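Side-chain contacts in ABC transporter, substrate binding protein (Mannopine) (Agrobacterium fabrum, PDB 5L9S), which probably binds mannopine in the periplasm as the solute-binding component of an ABC transporter and delivers it for import: residues T40-E43 / K44-K47; I67-S71 / D72-A76. One frame throughout, in Å; residues are numbered along the deposited sequence.

Interaction 1 (T40-E43 / K44-K47); sequences TDAE and KRAK
D41 and K44 run side by side with their ends turned the same way, and a salt bridge of 3.3 Å joins D41 OD1 to K44 NZ. The lysine gets there by folding: bends along its chain carry CD past T40 O before NZ arrives, and NZ also makes a weak hydrogen bond to L63 O. E43 and K47 form a second such pair, pointing the same way, with E43 OE1 3.3 Å from K47 NZ. The other carboxylate oxygen of E43 turns back to the helix start, where T40 and E43 make a capping box at the N-terminus of helix 41-53: T40 N donates to E43 OE2 (3.1 Å), from above the carboxylate plane, while E43 N donates to T40 OG1 (3.2 Å). One carboxylate thus serves both the cap and the salt bridge to K47. In R45, chi1 of -74° sets CG 3.2 Å from D41 O, and a bend at chi3 lays the guanidinium over the first turn. One face of the R45 guanidinium rests on D41 O, 3.6 Å from the plane and off-centre, while R45 NH2 passes 3.8 Å from D41 CB; R45 NH1 reaches beyond the turn to a salt bridge with D64.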
loop_
_atom_site.group_PDB
_atom_site.type_symbol
_atom_site.label_atom_id
_atom_site.label_comp_id
_atom_site.label_asym_id
_atom_site.label_seq_id
_atom_site.Cartn_x
_atom_site.Cartn_y
_atom_site.Cartn_z
ATOM N N THR A 40 -0.805 -17.109 -1.563
ATOM C CA THR A 40 -0.676 -16.042 -0.563
ATOM C C THR A 40 0.726 -15.427 -0.668
ATOM O O THR A 40 1.620 -16.037 -1.265
ATOM C CB THR A 40 -0.982 -16.539 0.866
ATOM O OG1 THR A 40 0.077 -17.378 1.344
ATOM C CG2 THR A 40 -2.337 -17.241 0.978
ATOM N N ASP A 41 0.918 -14.220 -0.099
ATOM C CA ASP A 41 2.211 -13.517 -0.109
ATOM C C ASP A 41 3.291 -14.364 0.529
ATOM O O ASP A 41 4.384 -14.421 -0.022
ATOM C CB ASP A 41 2.116 -12.135 0.559
ATOM C CG ASP A 41 1.031 -11.250 -0.041
ATOM O OD1 ASP A 41 1.315 -10.557 -1.046
ATOM O OD2 ASP A 41 -0.114 -11.276 0.477
ATOM N N ALA A 42 2.983 -15.068 1.645
ATOM C CA ALA A 42 3.936 -15.971 2.336
ATOM C C ALA A 42 4.259 -17.216 1.511
ATOM O O ALA A 42 5.417 -17.648 1.500
ATOM C CB ALA A 42 3.410 -16.379 3.703
ATOM N N GLU A 43 3.238 -17.794 0.829
ATOM C CA GLU A 43 3.385 -18.959 -0.050
ATOM C C GLU A 43 4.302 -18.614 -1.219
ATOM O O GLU A 43 5.168 -19.423 -1.569
ATOM C CB GLU A 43 2.033 -19.363 -0.639
ATOM C CG GLU A 43 1.241 -20.386 0.138
ATOM C CD GLU A 43 -0.020 -20.727 -0.626
ATOM O OE1 GLU A 43 0.036 -21.634 -1.491
ATOM O OE2 GLU A 43 -1.030 -20.008 -0.448
ATOM N N LYS A 44 4.074 -17.429 -1.844
ATOM C CA LYS A 44 4.830 -16.899 -2.981
ATOM C C LYS A 44 6.294 -16.690 -2.619
ATOM O O LYS A 44 7.164 -17.197 -3.326
ATOM C CB LYS A 44 4.207 -15.594 -3.471
ATOM C CG LYS A 44 3.226 -15.779 -4.619
ATOM C CD LYS A 44 2.018 -14.879 -4.498
ATOM C CE LYS A 44 2.310 -13.415 -4.604
ATOM N NZ LYS A 44 1.579 -12.657 -3.555
ATOM N N ARG A 45 6.560 -16.001 -1.487
ATOM C CA ARG A 45 7.904 -15.739 -0.956
ATOM C C ARG A 45 8.653 -17.040 -0.782
ATOM O O ARG A 45 9.786 -17.153 -1.261
ATOM C CB ARG A 45 7.836 -14.998 0.390
ATOM C CG ARG A 45 7.464 -13.545 0.254
ATOM C CD ARG A 45 7.666 -12.782 1.542
ATOM N NE ARG A 45 6.546 -12.921 2.477
ATOM C CZ ARG A 45 5.555 -12.041 2.601
ATOM N NH1 ARG A 45 5.537 -10.944 1.859
ATOM N NH2 ARG A 45 4.591 -12.239 3.489
ATOM N N ALA A 46 7.991 -18.046 -0.157
ATOM C CA ALA A 46 8.553 -19.382 0.082
ATOM C C ALA A 46 8.756 -20.184 -1.200
ATOM O O ALA A 46 9.718 -20.969 -1.277
ATOM C CB ALA A 46 7.676 -20.147 1.050
ATOM N N LYS A 47 7.855 -19.999 -2.203
ATOM C CA LYS A 47 7.970 -20.690 -3.487
ATOM C C LYS A 47 9.110 -20.113 -4.317
ATOM O O LYS A 47 9.790 -20.862 -5.003
ATOM C CB LYS A 47 6.653 -20.653 -4.256
ATOM C CG LYS A 47 5.926 -21.981 -4.272
ATOM C CD LYS A 47 4.448 -21.827 -3.944
ATOM C CE LYS A 47 3.759 -23.173 -3.874
ATOM N NZ LYS A 47 2.599 -23.148 -2.944
#

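Interaction 2 (I67-S71 / D72-A76); sequences IQAGS and DAHFA
S71 is the N-cap of helix 72-77, its OG accepting a weak bond from H74 N at 3.5 Å, and its side chain joins the loop after strand 61-65 to the first turn of that helix. Among the polar contacts, S71 OG stands between its backbone N and carbonyl carbon (chi1 58°), which lets it face both ways: besides accepting from H74 N, S71 OG donates to Q68 O at 2.9 Å. Q68 O also takes the backbone N-H of S71, so two donors from one residue grip this carbonyl and draw the loop into a tight turn just ahead of the helix. F75 N donates to S71 O, four residues back, an i+4-to-i bond at the start of the helix.

The nonpolar part of the contact includes the imidazole of H74 against A69. With CG anti to its backbone N (chi1 -174°), the ring is laid against the loop, and A69 CA sits over the face of the H74 ring in a CH-pi contact, 3.5 Å from the centroid and 13° off the normal. A69 CB leans toward the same ring, 3.6 Å from H74 NE2. H74 NE2 is hydrogen-bonded outside the two segments, donating to the carbonyl oxygen of G102, a bond that probably helps fix the rotation of the ring while A69 packs on its face.

F75 folds back over the helix start in a different manner, with polar backbone atoms rather than an alkyl group against its ring. A cation-pi interaction with R101 ties this phenyl to another part of the chain. The peptide bond before G70 is cis, and G70 O approaches F75 CZ obliquely at 3.3 Å. S71 O lies over one face of the F75 ring, 3.4 Å above its plane and displaced from its centre.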
loop_
_atom_site.group_PDB
_atom_site.type_symbol
_atom_site.label_atom_id
_atom_site.label_comp_id
_atom_site.label_asym_id
_atom_site.label_seq_id
_atom_site.Cartn_x
_atom_site.Cartn_y
_atom_site.Cartn_z
ATOM N N ILE A 67 7.373 -2.800 1.362
ATOM C CA ILE A 67 8.238 -2.914 2.533
ATOM C C ILE A 67 8.958 -4.256 2.503
ATOM O O ILE A 67 10.123 -4.323 2.870
ATOM C CB ILE A 67 7.482 -2.603 3.861
ATOM C CG1 ILE A 67 7.144 -1.110 3.912
ATOM C CG2 ILE A 67 8.317 -3.023 5.112
ATOM C CD1 ILE A 67 5.918 -0.824 4.580
ATOM N N GLN A 68 8.302 -5.311 2.003
ATOM C CA GLN A 68 8.970 -6.594 1.887
ATOM C C GLN A 68 9.938 -6.572 0.670
ATOM O O GLN A 68 10.943 -7.287 0.687
ATOM C CB GLN A 68 7.937 -7.755 1.830
ATOM C CG GLN A 68 8.504 -9.166 1.540
ATOM C CD GLN A 68 9.442 -9.751 2.588
ATOM O OE1 GLN A 68 9.300 -9.567 3.805
ATOM N NE2 GLN A 68 10.400 -10.535 2.135
ATOM N N ALA A 69 9.714 -5.651 -0.295
ATOM C CA ALA A 69 10.473 -5.552 -1.541
ATOM C C ALA A 69 11.690 -4.536 -1.680
ATOM O O ALA A 69 12.122 -4.367 -2.799
ATOM C CB ALA A 69 9.499 -5.288 -2.679
ATOM N N GLY A 70 12.318 -3.935 -0.679
ATOM C CA GLY A 70 12.107 -3.965 0.744
ATOM C C GLY A 70 13.332 -4.491 1.458
ATOM O O GLY A 70 14.360 -3.817 1.545
ATOM N N SER A 71 13.223 -5.739 1.916
ATOM C CA SER A 71 14.159 -6.474 2.748
ATOM C C SER A 71 15.327 -7.096 2.017
ATOM O O SER A 71 15.247 -7.349 0.812
ATOM C CB SER A 71 13.400 -7.556 3.517
ATOM O OG SER A 71 12.726 -8.450 2.643
ATOM N N ASP A 72 16.401 -7.409 2.775
ATOM C CA ASP A 72 17.585 -8.087 2.257
ATOM C C ASP A 72 17.166 -9.454 1.712
ATOM O O ASP A 72 17.679 -9.880 0.672
ATOM C CB ASP A 72 18.667 -8.253 3.350
ATOM C CG ASP A 72 19.153 -6.954 3.955
ATOM O OD1 ASP A 72 18.405 -6.363 4.759
ATOM O OD2 ASP A 72 20.285 -6.534 3.632
ATOM N N ALA A 73 16.206 -10.116 2.399
ATOM C CA ALA A 73 15.630 -11.408 2.015
ATOM C C ALA A 73 15.087 -11.373 0.561
ATOM O O ALA A 73 15.391 -12.269 -0.229
ATOM C CB ALA A 73 14.530 -11.797 2.996
ATOM N N HIS A 74 14.347 -10.295 0.217
ATOM C CA HIS A 74 13.792 -10.026 -1.099
ATOM C C HIS A 74 14.908 -9.857 -2.121
ATOM O O HIS A 74 14.832 -10.465 -3.180
ATOM C CB HIS A 74 12.918 -8.765 -1.060
ATOM C CG HIS A 74 12.191 -8.480 -2.339
ATOM N ND1 HIS A 74 11.006 -9.136 -2.666
ATOM C CD2 HIS A 74 12.511 -7.632 -3.344
ATOM C CE1 HIS A 74 10.648 -8.662 -3.843
ATOM N NE2 HIS A 74 11.515 -7.757 -4.294
ATOM N N PHE A 75 15.951 -9.070 -1.804
ATOM C CA PHE A 75 17.079 -8.830 -2.712
ATOM C C PHE A 75 17.919 -10.088 -2.994
ATOM O O PHE A 75 18.627 -10.145 -4.007
ATOM C CB PHE A 75 17.981 -7.710 -2.174
ATOM C CG PHE A 75 17.329 -6.400 -1.802
ATOM C CD1 PHE A 75 16.247 -5.908 -2.526
ATOM C CD2 PHE A 75 17.846 -5.615 -0.775
ATOM C CE1 PHE A 75 15.675 -4.682 -2.202
ATOM C CE2 PHE A 75 17.285 -4.378 -0.467
ATOM C CZ PHE A 75 16.203 -3.921 -1.183
ATOM N N ALA A 76 17.849 -11.081 -2.096
ATOM C CA ALA A 76 18.575 -12.343 -2.230
ATOM C C ALA A 76 17.933 -13.275 -3.248
ATOM O O ALA A 76 18.646 -14.073 -3.849
ATOM C CB ALA A 76 18.659 -13.041 -0.883
#

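Interactions 1 and 2 are successive helix starts in the same chain, each capped by a hydroxyl residue, T40 or S71, and strand 61-65 lies between them in sequence. Their centres are about 13 Å apart, yet they touch directly: R45 NH1 packs 3.5 Å from Q68 CG, so the arginine that covers the first turn of helix 41-53 also meets the loop leading to helix 72-77. R45 NH1 also makes a salt bridge to D64 of that intervening strand, beside the place where the two interactions meet. Interaction 1 is largely at the surface, whereas 67-71 / 72-76 is partly buried, with H74 touching A239 of strand 224-240. No ligand occupies this open, unliganded structure.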